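Local coordinates for structural protein ORF131 (Acidianus two-tailed virus, PDB 3FAJ) that is a structural component of the archaeal virion and probably binds DNA, although its precise role in the particle is not established, at residues A[39-43]-A[44-48]; A[59-62]-A[63-67]; A[69-72]-A[73-77]; A[76-79]-A[80-83]. All blocks are in the same frame, centred on the assembly; numbering follows the deposited sequence. Where two conformers were deposited one is given.

Interaction 1. Residues A[39-43]-A[44-48]; sequences LDMFE and NGQLG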
ATOM      1  N   LEU A  39       1.335   1.103   4.865  1.00 23.28           N
ATOM      2  CA  LEU A  39       0.567   2.339   4.572  1.00 24.27           C
ATOM      3  C   LEU A  39       0.444   3.251   5.811  1.00 24.90           C
ATOM      4  O   LEU A  39       0.566   4.484   5.700  1.00 25.32           O
ATOM      5  CB  LEU A  39      -0.803   2.020   3.983  1.00 24.76           C
ATOM      6  CG  LEU A  39      -0.716   1.365   2.595  1.00 25.36           C
ATOM      7  CD1 LEU A  39      -2.124   0.942   2.181  1.00 29.40           C
ATOM      8  CD2 LEU A  39      -0.072   2.315   1.556  1.00 28.39           C
ATOM      9  N   ASP A  40       0.210   2.662   6.975  1.00 24.96           N
ATOM     10  CA  ASP A  40       0.164   3.448   8.217  1.00 25.54           C
ATOM     11  C   ASP A  40       1.501   4.150   8.499  1.00 26.00           C
ATOM     12  O   ASP A  40       1.537   5.303   8.953  1.00 25.92           O
ATOM     13  CB  ASP A  40      -0.245   2.558   9.398  1.00 25.81           C
ATOM     14  CG  ASP A  40      -1.721   2.176   9.373  1.00 27.05           C
ATOM     15  OD1 ASP A  40      -2.518   2.802   8.632  1.00 29.01           O
ATOM     16  OD2 ASP A  40      -2.078   1.240  10.122  1.00 28.28           O
ATOM     17  N   MET A  41       2.610   3.449   8.256  1.00 25.70           N
ATOM     18  CA  MET A  41       3.962   4.038   8.436  1.00 26.83           C
ATOM     19  C   MET A  41       4.206   5.158   7.417  1.00 25.93           C
ATOM     20  O   MET A  41       4.809   6.197   7.743  1.00 25.85           O
ATOM     21  CB  MET A  41       5.017   2.952   8.290  1.00 26.56           C
ATOM     22  CG  MET A  41       4.954   1.918   9.394  1.00 27.39           C
ATOM     23  SD  MET A  41       6.301   0.739   9.194  1.00 31.87           S
ATOM     24  CE  MET A  41       6.032  -0.011   7.651  1.00 32.33           C
ATOM     25  N   PHE A  42       3.745   4.945   6.189  1.00 24.00           N
ATOM     26  CA  PHE A  42       3.815   5.959   5.132  1.00 24.10           C
ATOM     27  C   PHE A  42       3.105   7.237   5.595  1.00 24.65           C
ATOM     28  O   PHE A  42       3.662   8.345   5.507  1.00 24.72           O
ATOM     29  CB  PHE A  42       3.174   5.398   3.846  1.00 24.27           C
ATOM     30  CG  PHE A  42       2.768   6.449   2.854  1.00 25.08           C
ATOM     31  CD1 PHE A  42       3.732   7.163   2.132  1.00 26.35           C
ATOM     32  CD2 PHE A  42       1.410   6.716   2.635  1.00 26.09           C
ATOM     33  CE1 PHE A  42       3.346   8.150   1.193  1.00 27.38           C
ATOM     34  CE2 PHE A  42       1.022   7.678   1.689  1.00 27.08           C
ATOM     35  CZ  PHE A  42       1.990   8.395   0.973  1.00 25.99           C
ATOM     36  N   GLU A  43       1.894   7.078   6.121  1.00 23.82           N
ATOM     37  CA  GLU A  43       1.085   8.247   6.514  1.00 23.42           C
ATOM     38  C   GLU A  43       1.660   8.961   7.718  1.00 23.70           C
ATOM     39  O   GLU A  43       1.443  10.174   7.893  1.00 22.62           O
ATOM     40  CB  GLU A  43      -0.334   7.824   6.829  1.00 24.01           C
ATOM     41  CG  GLU A  43      -1.059   7.286   5.595  1.00 23.66           C
ATOM     42  CD  GLU A  43      -2.474   6.866   5.906  1.00 28.20           C
ATOM     43  OE1 GLU A  43      -3.016   7.303   6.950  1.00 32.08           O
ATOM     44  OE2 GLU A  43      -3.059   6.122   5.117  1.00 28.24           O
ATOM     45  N   ASN A  44       2.363   8.210   8.565  1.00 23.11           N
ATOM     46  CA  ASN A  44       2.989   8.780   9.762  1.00 23.60           C
ATOM     47  C   ASN A  44       4.306   9.472   9.489  1.00 23.77           C
ATOM     48  O   ASN A  44       4.890  10.052  10.378  1.00 24.19           O
ATOM     49  CB  ASN A  44       3.279   7.685  10.785  1.00 23.19           C
ATOM     50  CG  ASN A  44       2.031   7.174  11.462  1.00 25.60           C
ATOM     51  OD1 ASN A  44       0.997   7.833  11.447  1.00 25.31           O
ATOM     52  ND2 ASN A  44       2.137   6.007  12.099  1.00 22.11           N
ATOM     53  N   GLY A  45       4.785   9.373   8.254  1.00 24.54           N
ATOM     54  CA  GLY A  45       6.062   9.964   7.915  1.00 25.03           C
ATOM     55  C   GLY A  45       7.234   9.080   8.285  1.00 24.83           C
ATOM     56  O   GLY A  45       8.370   9.503   8.181  1.00 25.24           O
ATOM     57  N   GLN A  46       7.016   7.939   8.649  1.00 24.88           N
ATOM     58  CA  GLN A  46       8.012   6.994   9.148  1.00 26.09           C
ATOM     59  C   GLN A  46       8.869   6.409   8.025  1.00 26.27           C
ATOM     60  O   GLN A  46      10.007   5.992   8.253  1.00 26.46           O
ATOM     61  CB  GLN A  46       7.341   5.847   9.908  1.00 25.04           C
ATOM     62  CG  GLN A  46       6.671   6.270  11.212  1.00 27.98           C
ATOM     63  CD  GLN A  46       5.966   5.098  11.875  1.00 27.62           C
ATOM     64  OE1 GLN A  46       5.584   4.143  11.189  1.00 31.55           O
ATOM     65  NE2 GLN A  46       5.859   5.142  13.231  1.00 31.35           N
ATOM     66  N   LEU A  47       8.308   6.372   6.820  1.00 27.65           N
ATOM     67  CA  LEU A  47       8.920   5.776   5.632  1.00 29.08           C
ATOM     68  C   LEU A  47       9.356   6.850   4.662  1.00 29.88           C
ATOM     69  O   LEU A  47       8.851   7.975   4.678  1.00 32.22           O
ATOM     70  CB  LEU A  47       7.915   4.876   4.931  1.00 29.94           C
ATOM     71  CG  LEU A  47       7.871   3.392   5.257  1.00 31.85           C
ATOM     72  CD1 LEU A  47       8.256   3.016   6.690  1.00 30.77           C
ATOM     73  CD2 LEU A  47       6.505   2.850   4.820  1.00 32.47           C
ATOM     74  N   GLY A  48      10.304   6.507   3.817  1.00 28.56           N
ATOM     75  CA  GLY A  48      10.750   7.436   2.809  1.00 27.42           C
ATOM     76  C   GLY A  48      10.375   6.903   1.445  1.00 25.80           C
ATOM     77  O   GLY A  48       9.670   5.886   1.323  1.00 25.17           O
TER
HETATM   78  O   HOH W   1       6.316   8.227   5.206  1.00 23.21           O

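Interaction 2. Residues A[59-62]-A[63-67]; sequences EEAN and ARRAG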
ATOM      1  N   GLU A  59       4.863  -6.697  -1.002  1.00 23.81           N
ATOM      2  CA  GLU A  59       3.592  -7.348  -0.625  1.00 24.33           C
ATOM      3  C   GLU A  59       2.802  -7.705  -1.875  1.00 24.08           C
ATOM      4  O   GLU A  59       2.147  -8.760  -1.946  1.00 24.31           O
ATOM      5  CB  GLU A  59       2.757  -6.447   0.291  1.00 24.63           C
ATOM      6  CG  GLU A  59       3.378  -6.155   1.674  1.00 26.72           C
ATOM      7  CD  GLU A  59       3.673  -7.396   2.499  1.00 28.38           C
ATOM      8  OE1 GLU A  59       2.864  -8.350   2.505  1.00 27.68           O
ATOM      9  OE2 GLU A  59       4.758  -7.425   3.130  1.00 30.39           O
ATOM     10  N   GLU A  60       2.739  -6.840  -2.762  1.00 24.24           N
ATOM     11  CA  GLU A  60       2.060  -7.112  -4.026  1.00 25.05           C
ATOM     12  C   GLU A  60       2.613  -8.385  -4.683  1.00 23.98           C
ATOM     13  O   GLU A  60       1.848  -9.231  -5.169  1.00 24.58           O
ATOM     14  CB  GLU A  60       2.246  -5.905  -4.959  1.00 25.49           C
ATOM     15  CG  GLU A  60       1.543  -6.006  -6.275  1.00 28.53           C
ATOM     16  CD  GLU A  60       1.746  -4.755  -7.100  1.00 30.21           C
ATOM     17  OE1 GLU A  60       2.472  -3.837  -6.636  1.00 32.49           O
ATOM     18  OE2 GLU A  60       1.203  -4.734  -8.227  1.00 34.89           O
ATOM     19  N   ALA A  61       3.877  -8.640  -4.730  1.00 23.43           N
ATOM     20  CA  ALA A  61       4.444  -9.869  -5.286  1.00 23.63           C
ATOM     21  C   ALA A  61       4.031 -11.076  -4.455  1.00 24.20           C
ATOM     22  O   ALA A  61       3.742 -12.131  -5.011  1.00 23.61           O
ATOM     23  CB  ALA A  61       5.973  -9.780  -5.370  1.00 24.33           C
ATOM     24  N   ASN A  62       4.030 -10.925  -3.128  1.00 23.79           N
ATOM     25  CA  ASN A  62       3.609 -12.020  -2.239  1.00 23.96           C
ATOM     26  C   ASN A  62       2.152 -12.412  -2.561  1.00 23.49           C
ATOM     27  O   ASN A  62       1.826 -13.607  -2.684  1.00 23.33           O
ATOM     28  CB  ASN A  62       3.663 -11.578  -0.776  1.00 24.18           C
ATOM     29  CG  ASN A  62       5.072 -11.481  -0.220  1.00 25.12           C
ATOM     30  OD1 ASN A  62       6.000 -12.150  -0.677  1.00 26.83           O
ATOM     31  ND2 ASN A  62       5.226 -10.655   0.812  1.00 27.37           N
ATOM     32  N   ALA A  63       1.299 -11.395  -2.688  1.00 23.13           N
ATOM     33  CA  ALA A  63      -0.116 -11.572  -3.051  1.00 23.67           C
ATOM     34  C   ALA A  63      -0.258 -12.278  -4.404  1.00 23.93           C
ATOM     35  O   ALA A  63      -1.022 -13.221  -4.521  1.00 23.66           O
ATOM     36  CB  ALA A  63      -0.861 -10.203  -3.043  1.00 23.29           C
ATOM     37  N   ARG A  64       0.504 -11.835  -5.410  1.00 24.10           N
ATOM     38  CA  ARG A  64       0.495 -12.467  -6.720  0.50 24.86           C
ATOM     39  C   ARG A  64       0.852 -13.963  -6.612  1.00 24.81           C
ATOM     40  O   ARG A  64       0.140 -14.828  -7.137  1.00 25.12           O
ATOM     41  CB  ARG A  64       1.455 -11.721  -7.651  0.50 24.74           C
ATOM     42  CG  ARG A  64       1.337 -12.091  -9.120  0.50 25.35           C
ATOM     43  CD  ARG A  64       2.297 -11.267  -9.969  0.50 25.80           C
ATOM     44  NE  ARG A  64       3.684 -11.355  -9.503  0.50 28.35           N
ATOM     45  CZ  ARG A  64       4.487 -12.402  -9.697  0.50 29.40           C
ATOM     46  NH1 ARG A  64       4.065 -13.483 -10.352  0.50 29.30           N
ATOM     47  NH2 ARG A  64       5.728 -12.368  -9.230  0.50 30.43           N
ATOM     48  N   ARG A  65       1.932 -14.260  -5.902  1.00 24.83           N
ATOM     49  CA  ARG A  65       2.410 -15.641  -5.767  1.00 25.45           C
ATOM     50  C   ARG A  65       1.366 -16.538  -5.098  1.00 24.91           C
ATOM     51  O   ARG A  65       1.228 -17.704  -5.457  1.00 25.32           O
ATOM     52  CB  ARG A  65       3.724 -15.667  -5.000  1.00 25.63           C
ATOM     53  CG  ARG A  65       4.918 -15.167  -5.838  1.00 27.69           C
ATOM     54  CD  ARG A  65       6.244 -15.403  -5.140  1.00 31.14           C
ATOM     55  NE  ARG A  65       6.482 -14.467  -4.040  1.00 34.24           N
ATOM     56  CZ  ARG A  65       7.129 -13.312  -4.162  1.00 35.54           C
ATOM     57  NH1 ARG A  65       7.608 -12.921  -5.345  1.00 38.09           N
ATOM     58  NH2 ARG A  65       7.298 -12.543  -3.100  1.00 36.07           N
ATOM     59  N   ALA A  66       0.643 -15.975  -4.134  1.00 24.91           N
ATOM     60  CA  ALA A  66      -0.407 -16.672  -3.381  1.00 25.10           C
ATOM     61  C   ALA A  66      -1.762 -16.751  -4.119  1.00 25.11           C
ATOM     62  O   ALA A  66      -2.644 -17.537  -3.740  1.00 26.03           O
ATOM     63  CB  ALA A  66      -0.582 -16.008  -2.029  1.00 25.13           C
ATOM     64  N   GLY A  67      -1.913 -15.974  -5.188  1.00 24.44           N
ATOM     65  CA  GLY A  67      -3.197 -15.887  -5.886  1.00 24.16           C
ATOM     66  C   GLY A  67      -4.242 -15.001  -5.238  1.00 24.27           C
ATOM     67  O   GLY A  67      -5.447 -15.157  -5.516  1.00 24.16           O
TER

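Interaction 3. Residues A[69-72]-A[73-77]; sequences ERTK and EAIHA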
ATOM      1  N   GLU A  69      -5.564 -12.158  -5.831  1.00 24.15           N
ATOM      2  CA  GLU A  69      -5.530 -11.306  -7.023  1.00 24.15           C
ATOM      3  C   GLU A  69      -6.025  -9.895  -6.712  1.00 23.63           C
ATOM      4  O   GLU A  69      -5.449  -8.922  -7.192  1.00 24.22           O
ATOM      5  CB  GLU A  69      -6.379 -11.923  -8.151  1.00 24.82           C
ATOM      6  CG  GLU A  69      -6.304 -11.149  -9.470  1.00 25.81           C
ATOM      7  CD  GLU A  69      -7.020 -11.816 -10.625  1.00 26.40           C
ATOM      8  OE1 GLU A  69      -7.436 -13.005 -10.507  1.00 29.70           O
ATOM      9  OE2 GLU A  69      -7.132 -11.161 -11.685  1.00 28.40           O
ATOM     10  N   ARG A  70      -7.100  -9.782  -5.934  1.00 23.47           N
ATOM     11  CA  ARG A  70      -7.693  -8.470  -5.636  0.50 23.50           C
ATOM     12  C   ARG A  70      -6.768  -7.647  -4.739  1.00 23.31           C
ATOM     13  O   ARG A  70      -6.639  -6.415  -4.903  1.00 23.83           O
ATOM     14  CB  ARG A  70      -9.079  -8.628  -5.005  0.50 23.41           C
ATOM     15  CG  ARG A  70     -10.090  -9.326  -5.906  0.50 24.61           C
ATOM     16  CD  ARG A  70     -11.485  -9.238  -5.303  0.50 26.16           C
ATOM     17  NE  ARG A  70     -12.515  -9.902  -6.107  0.50 29.82           N
ATOM     18  CZ  ARG A  70     -13.034  -9.415  -7.231  0.50 29.95           C
ATOM     19  NH1 ARG A  70     -12.594  -8.256  -7.721  0.50 29.93           N
ATOM     20  NH2 ARG A  70     -13.986 -10.090  -7.872  0.50 28.16           N
ATOM     21  N   THR A  71      -6.105  -8.336  -3.806  1.00 23.31           N
ATOM     22  CA  THR A  71      -5.115  -7.720  -2.926  1.00 23.46           C
ATOM     23  C   THR A  71      -3.931  -7.174  -3.741  1.00 23.75           C
ATOM     24  O   THR A  71      -3.497  -6.020  -3.546  1.00 23.59           O
ATOM     25  CB  THR A  71      -4.619  -8.754  -1.858  1.00 23.31           C
ATOM     26  OG1 THR A  71      -5.700  -9.024  -0.946  1.00 22.80           O
ATOM     27  CG2 THR A  71      -3.410  -8.199  -1.076  1.00 23.73           C
ATOM     28  N   LYS A  72      -3.440  -7.990  -4.665  1.00 23.67           N
ATOM     29  CA  LYS A  72      -2.380  -7.573  -5.592  1.00 24.08           C
ATOM     30  C   LYS A  72      -2.810  -6.292  -6.292  1.00 24.20           C
ATOM     31  O   LYS A  72      -2.044  -5.314  -6.345  1.00 23.79           O
ATOM     32  CB  LYS A  72      -2.107  -8.685  -6.604  1.00 23.50           C
ATOM     33  CG  LYS A  72      -1.165  -8.312  -7.756  1.00 26.05           C
ATOM     34  CD  LYS A  72      -1.223  -9.370  -8.858  1.00 24.93           C
ATOM     35  CE  LYS A  72      -2.490  -9.237  -9.756  1.00 27.68           C
ATOM     36  NZ  LYS A  72      -2.480 -10.290 -10.832  1.00 30.93           N
ATOM     37  N   GLU A  73      -4.030  -6.292  -6.833  1.00 23.06           N
ATOM     38  CA  GLU A  73      -4.487  -5.138  -7.623  1.00 23.52           C
ATOM     39  C   GLU A  73      -4.670  -3.885  -6.769  1.00 23.70           C
ATOM     40  O   GLU A  73      -4.320  -2.776  -7.213  1.00 23.80           O
ATOM     41  CB  GLU A  73      -5.760  -5.494  -8.377  1.00 23.14           C
ATOM     42  CG  GLU A  73      -5.485  -6.559  -9.476  1.00 21.75           C
ATOM     43  CD  GLU A  73      -6.741  -7.097 -10.134  1.00 21.95           C
ATOM     44  OE1 GLU A  73      -7.842  -6.976  -9.550  1.00 24.64           O
ATOM     45  OE2 GLU A  73      -6.616  -7.657 -11.247  1.00 21.29           O
ATOM     46  N   ALA A  74      -5.172  -4.047  -5.540  1.00 23.58           N
ATOM     47  CA  ALA A  74      -5.336  -2.881  -4.669  1.00 23.97           C
ATOM     48  C   ALA A  74      -3.992  -2.244  -4.328  1.00 24.78           C
ATOM     49  O   ALA A  74      -3.856  -1.006  -4.382  1.00 24.25           O
ATOM     50  CB  ALA A  74      -6.153  -3.230  -3.384  1.00 23.80           C
ATOM     51  N   ILE A  75      -3.003  -3.085  -4.010  1.00 24.37           N
ATOM     52  CA  ILE A  75      -1.645  -2.580  -3.700  1.00 24.10           C
ATOM     53  C   ILE A  75      -1.071  -1.900  -4.949  1.00 24.40           C
ATOM     54  O   ILE A  75      -0.510  -0.811  -4.858  1.00 24.37           O
ATOM     55  CB  ILE A  75      -0.716  -3.679  -3.158  1.00 24.85           C
ATOM     56  CG1 ILE A  75      -1.281  -4.278  -1.852  1.00 25.00           C
ATOM     57  CG2 ILE A  75       0.706  -3.092  -2.974  1.00 23.04           C
ATOM     58  CD1 ILE A  75      -0.622  -5.624  -1.480  1.00 24.21           C
ATOM     59  N   HIS A  76      -1.262  -2.516  -6.122  1.00 23.68           N
ATOM     60  CA  HIS A  76      -0.762  -1.936  -7.361  1.00 24.70           C
ATOM     61  C   HIS A  76      -1.329  -0.521  -7.566  1.00 24.08           C
ATOM     62  O   HIS A  76      -0.592   0.401  -7.951  1.00 25.31           O
ATOM     63  CB  HIS A  76      -1.102  -2.852  -8.541  1.00 24.51           C
ATOM     64  CG  HIS A  76      -0.419  -2.475  -9.812  1.00 26.29           C
ATOM     65  ND1 HIS A  76      -0.985  -1.628 -10.745  1.00 27.20           N
ATOM     66  CD2 HIS A  76       0.784  -2.843 -10.316  1.00 27.85           C
ATOM     67  CE1 HIS A  76      -0.160  -1.489 -11.768  1.00 27.50           C
ATOM     68  NE2 HIS A  76       0.919  -2.220 -11.537  1.00 29.33           N
ATOM     69  N   ALA A  77      -2.626  -0.350  -7.305  1.00 24.50           N
ATOM     70  CA  ALA A  77      -3.283   0.962  -7.491  1.00 24.75           C
ATOM     71  C   ALA A  77      -2.656   2.001  -6.566  1.00 24.65           C
ATOM     72  O   ALA A  77      -2.394   3.135  -6.997  1.00 24.54           O
ATOM     73  CB  ALA A  77      -4.819   0.864  -7.267  1.00 24.14           C
TER

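Interaction 4. Residues A[76-79]-A[80-83]; sequences HAIV and KMIS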
ATOM      1  N   HIS A  76      -1.262  -2.516  -6.122  1.00 23.68           N
ATOM      2  CA  HIS A  76      -0.762  -1.936  -7.361  1.00 24.70           C
ATOM      3  C   HIS A  76      -1.329  -0.521  -7.566  1.00 24.08           C
ATOM      4  O   HIS A  76      -0.592   0.401  -7.951  1.00 25.31           O
ATOM      5  CB  HIS A  76      -1.102  -2.852  -8.541  1.00 24.51           C
ATOM      6  CG  HIS A  76      -0.419  -2.475  -9.812  1.00 26.29           C
ATOM      7  ND1 HIS A  76      -0.985  -1.628 -10.745  1.00 27.20           N
ATOM      8  CD2 HIS A  76       0.784  -2.843 -10.316  1.00 27.85           C
ATOM      9  CE1 HIS A  76      -0.160  -1.489 -11.768  1.00 27.50           C
ATOM     10  NE2 HIS A  76       0.919  -2.220 -11.537  1.00 29.33           N
ATOM     11  N   ALA A  77      -2.626  -0.350  -7.305  1.00 24.50           N
ATOM     12  CA  ALA A  77      -3.283   0.962  -7.491  1.00 24.75           C
ATOM     13  C   ALA A  77      -2.656   2.001  -6.566  1.00 24.65           C
ATOM     14  O   ALA A  77      -2.394   3.135  -6.997  1.00 24.54           O
ATOM     15  CB  ALA A  77      -4.819   0.864  -7.267  1.00 24.14           C
ATOM     16  N   ILE A  78      -2.398   1.616  -5.320  1.00 24.53           N
ATOM     17  CA  ILE A  78      -1.797   2.526  -4.339  1.00 24.64           C
ATOM     18  C   ILE A  78      -0.358   2.897  -4.735  1.00 24.70           C
ATOM     19  O   ILE A  78       0.026   4.067  -4.665  1.00 24.55           O
ATOM     20  CB  ILE A  78      -1.867   1.951  -2.915  1.00 25.20           C
ATOM     21  CG1 ILE A  78      -3.347   1.906  -2.467  1.00 25.47           C
ATOM     22  CG2 ILE A  78      -1.032   2.811  -1.940  1.00 25.22           C
ATOM     23  CD1 ILE A  78      -3.574   1.036  -1.191  1.00 27.33           C
ATOM     24  N   VAL A  79       0.410   1.895  -5.163  1.00 24.72           N
ATOM     25  CA  VAL A  79       1.790   2.141  -5.603  1.00 24.61           C
ATOM     26  C   VAL A  79       1.802   3.178  -6.724  1.00 25.35           C
ATOM     27  O   VAL A  79       2.610   4.119  -6.701  1.00 25.21           O
ATOM     28  CB  VAL A  79       2.523   0.833  -6.009  1.00 24.44           C
ATOM     29  CG1 VAL A  79       3.858   1.140  -6.732  1.00 24.07           C
ATOM     30  CG2 VAL A  79       2.746  -0.049  -4.765  1.00 25.03           C
ATOM     31  N   LYS A  80       0.907   3.031  -7.697  1.00 25.30           N
ATOM     32  CA  LYS A  80       0.792   3.993  -8.799  0.50 25.23           C
ATOM     33  C   LYS A  80       0.504   5.408  -8.287  1.00 25.76           C
ATOM     34  O   LYS A  80       1.097   6.401  -8.746  1.00 24.25           O
ATOM     35  CB  LYS A  80      -0.302   3.538  -9.757  0.50 25.83           C
ATOM     36  CG  LYS A  80      -0.439   4.413 -11.014  0.50 26.33           C
ATOM     37  CD  LYS A  80      -1.022   3.641 -12.188  0.50 30.28           C
ATOM     38  CE  LYS A  80      -2.333   2.939 -11.861  0.50 30.95           C
ATOM     39  NZ  LYS A  80      -3.110   2.669 -13.128  0.50 33.71           N
ATOM     40  N   MET A  81      -0.423   5.502  -7.327  1.00 24.90           N
ATOM     41  CA  MET A  81      -0.819   6.809  -6.797  1.00 27.08           C
ATOM     42  C   MET A  81       0.356   7.479  -6.104  1.00 25.68           C
ATOM     43  O   MET A  81       0.608   8.665  -6.308  1.00 25.19           O
ATOM     44  CB  MET A  81      -2.006   6.680  -5.821  1.00 26.49           C
ATOM     45  CG  MET A  81      -3.322   6.457  -6.560  1.00 28.05           C
ATOM     46  SD  MET A  81      -4.667   6.284  -5.372  1.00 34.32           S
ATOM     47  CE  MET A  81      -4.785   4.523  -5.123  1.00 34.65           C
ATOM     48  N   ILE A  82       1.083   6.716  -5.291  1.00 24.85           N
ATOM     49  CA  ILE A  82       2.227   7.287  -4.566  1.00 23.90           C
ATOM     50  C   ILE A  82       3.349   7.684  -5.527  1.00 23.76           C
ATOM     51  O   ILE A  82       3.898   8.782  -5.435  1.00 23.47           O
ATOM     52  CB  ILE A  82       2.747   6.322  -3.474  1.00 22.51           C
ATOM     53  CG1 ILE A  82       1.663   6.094  -2.408  1.00 23.58           C
ATOM     54  CG2 ILE A  82       4.039   6.894  -2.837  1.00 24.05           C
ATOM     55  CD1 ILE A  82       2.049   5.133  -1.323  1.00 24.88           C
ATOM     56  N   SER A  83       3.670   6.793  -6.477  1.00 23.97           N
ATOM     57  CA  SER A  83       4.690   7.067  -7.498  0.50 24.51           C
ATOM     58  C   SER A  83       4.385   8.340  -8.275  1.00 24.65           C
ATOM     59  O   SER A  83       5.268   9.168  -8.500  1.00 24.29           O
ATOM     60  CB  SER A  83       4.795   5.889  -8.475  0.50 24.76           C
ATOM     61  OG  SER A  83       5.104   4.695  -7.782  0.50 25.78           O
TER

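Interaction 1. Residues A[39-43]-A[44-48]
From Met41 to Gln46 the backbone closes a Schellman motif that ends helix 31-43. Gln46 N donates to Met41 O at 3.0 Å, and inside that loop Gly45 N donates to Phe42 O at 3.1 Å, reaching the carbonyl from above its plane. The last helical bond, from Asn44 N to Asp40 O, is somewhat bent. Gly45 makes the reversal with a positive phi of 83°.

Once the chain has turned back, Leu47 packs on the final helical turn. Its CD1 lies 3.6 Å from Met41 CB and also touches the methionine CE, which the bend at chi3 (-61°) folds toward the leucine. The other branch, CD2, sits 3.7 Å from Phe42 N. Gln46 runs across Met41 at about a right angle, its amide oxygen crowding Met41 CB and CG so closely that the fine placement of the amide is doubtful.

Toward the other helices, Asp40 forms a salt bridge with Lys119 and Glu43 a hydrogen bond with Tyr115, both from helix 113-123, while the buried Phe42 packs on Val52, Val109 and Ile82. One water spans the turn by donating to both carbonyls, 2.7 Å from Phe42 O and 2.6 Å from Leu47 O.

Interaction 2. Residues A[59-62]-A[63-67]
Glu59 starts this run of the last two turns of helix 51-66 by accepting Ala63 N on its carbonyl oxygen, with a nearly straight N-H...O angle of 170°. Its side chain leaves the other way, to Tyr31 and Ile38 of helix 31-43. Glu60 O takes Arg64 N in the same manner, and the extended Glu60 side chain reaches Ile75 and His76 of helix 69-86, so these two glutamates serve different neighbouring helices.

Ala61 meets Arg65 with both its carbonyl oxygen and its methyl. The oxygen accepts Arg65 N at 2.9 Å and also lies under the middle of the Arg65 guanidinium, 3.6 Å from that plane. Beside it, Ala61 CB meets Arg65 NH1 at 3.5 Å. The arginine chain is folded back over the helix by the turn at chi3 (-75°), though the residue remains exposed.

Asn62 tethers the end of that chain by one bent bond: its OD1 accepts Arg65 NH2 at 2.8 Å, with the amide and guanidinium planes turned 73° apart. Asn62 O closes the final i to i+4 bond, 3.0 Å from Ala66 N. Beyond it Gly67 takes a positive phi, and its N bonds back to Arg64 O at 3.1 Å, one of the two bonds into the last turn that mark a Schellman motif.

Interaction 3. Residues A[69-72]-A[73-77]
This is a local i to i+4 contact over the first turns of helix 69-86, a long helix packed within a mainly helical chain. Regular alpha-helical bonds join its two halves: Glu73 N, Ala74 N, Ile75 N and His76 N donate in turn to the carbonyl oxygens of Glu69, Arg70, Thr71 and Lys72. Side chains divide into a charged outer face and a buried inner one.

On the outer face Glu69 and Glu73 run side by side in the same direction. Their OE2 atoms stand 3.6 Å apart and the carboxylate planes are turned 73° against each other, a pairing of like charges that may raise the proton affinity of one of them. The start of the helix would tend to offset this, and so might Lys72, whose NZ is 4.9 Å from Glu73 OE2, near but not in contact. Lys72 gets there by a bend at chi3 (78°), which carries its CE across Glu73 CG at 4.0 Å.

The inner face belongs to Thr71 and Ile75, which lie alongside each other. Thr71 OG1 is hydrogen-bonded to Asn131, close to the C-terminal end of the modelled chain, and its methyl is directed along the helix instead. Ala32 and Ala35 of helix 31-43 cover Thr71 and Ile75 respectively, while Ala63 of helix 51-66 also packs on Thr71. Thr71 CG2 touches Ile75 CD1 at 3.8 Å, and Ile75 CG1 rests 3.3 Å from Thr71 O.

Interaction 4. Residues A[76-79]-A[80-83]
His76 to Ser83 form two continuous turns in the middle of the alpha-helix 69-86, with Lys80, Met81, Ile82 and Ser83 each donating its backbone N-H to the carbonyl four residues earlier. On the buried side of this amphipathic helix Ile78 and Ile82 lie alongside, pointing the same way, and Ile78 CG2 meets Ile82 CD1 at 3.9 Å. Ile78 also packs on Tyr115, Ala118 and Leu122 of helix 113-123, whereas Ile82 is covered by Phe42 and Thr53 from two other helices.

Met81 curls back along the preceding turn. A bend at chi3 (-93°), away from a staggered value, sets its CE 4.0 Å from Ile78 CG1 and 4.2 Å from Ala77 CB, so the methyl touches both side chains and also lies 3.3 Å from Ala77 O.

Val79 O accepts Ser83 N at 2.9 Å. In one of two conformers of Ser83, and so less certainly, a chi1 of -58° sets OG beside its own backbone N and folds the hydroxyl back on the helix, where OG also donates to Val79 O, from above the carbonyl plane at 2.8 Å.

Interactions 2 and 3 lie on consecutive helices, their centres about 9 Å apart, and pack directly: Ala63 CB is 3.8 Å from Lys72 N. Interaction 4 continues the helix of interaction 3, sharing His76 and Ala77, with centres about 10 Å apart. Interaction 1, at the end of helix 31-43, joins them through interaction 4, where Leu39 CD2 touches Ile78 CG2 at 3.7 Å and Phe42 CZ approaches Ile82 CD1 at 4.0 Å. It makes no touch with interaction 2, whose centre is about 22 Å away across the chain's centre. The two Schellman turns thus terminate successive helices at well-separated points, while the buried side of helix 69-86 contacts both of those helices.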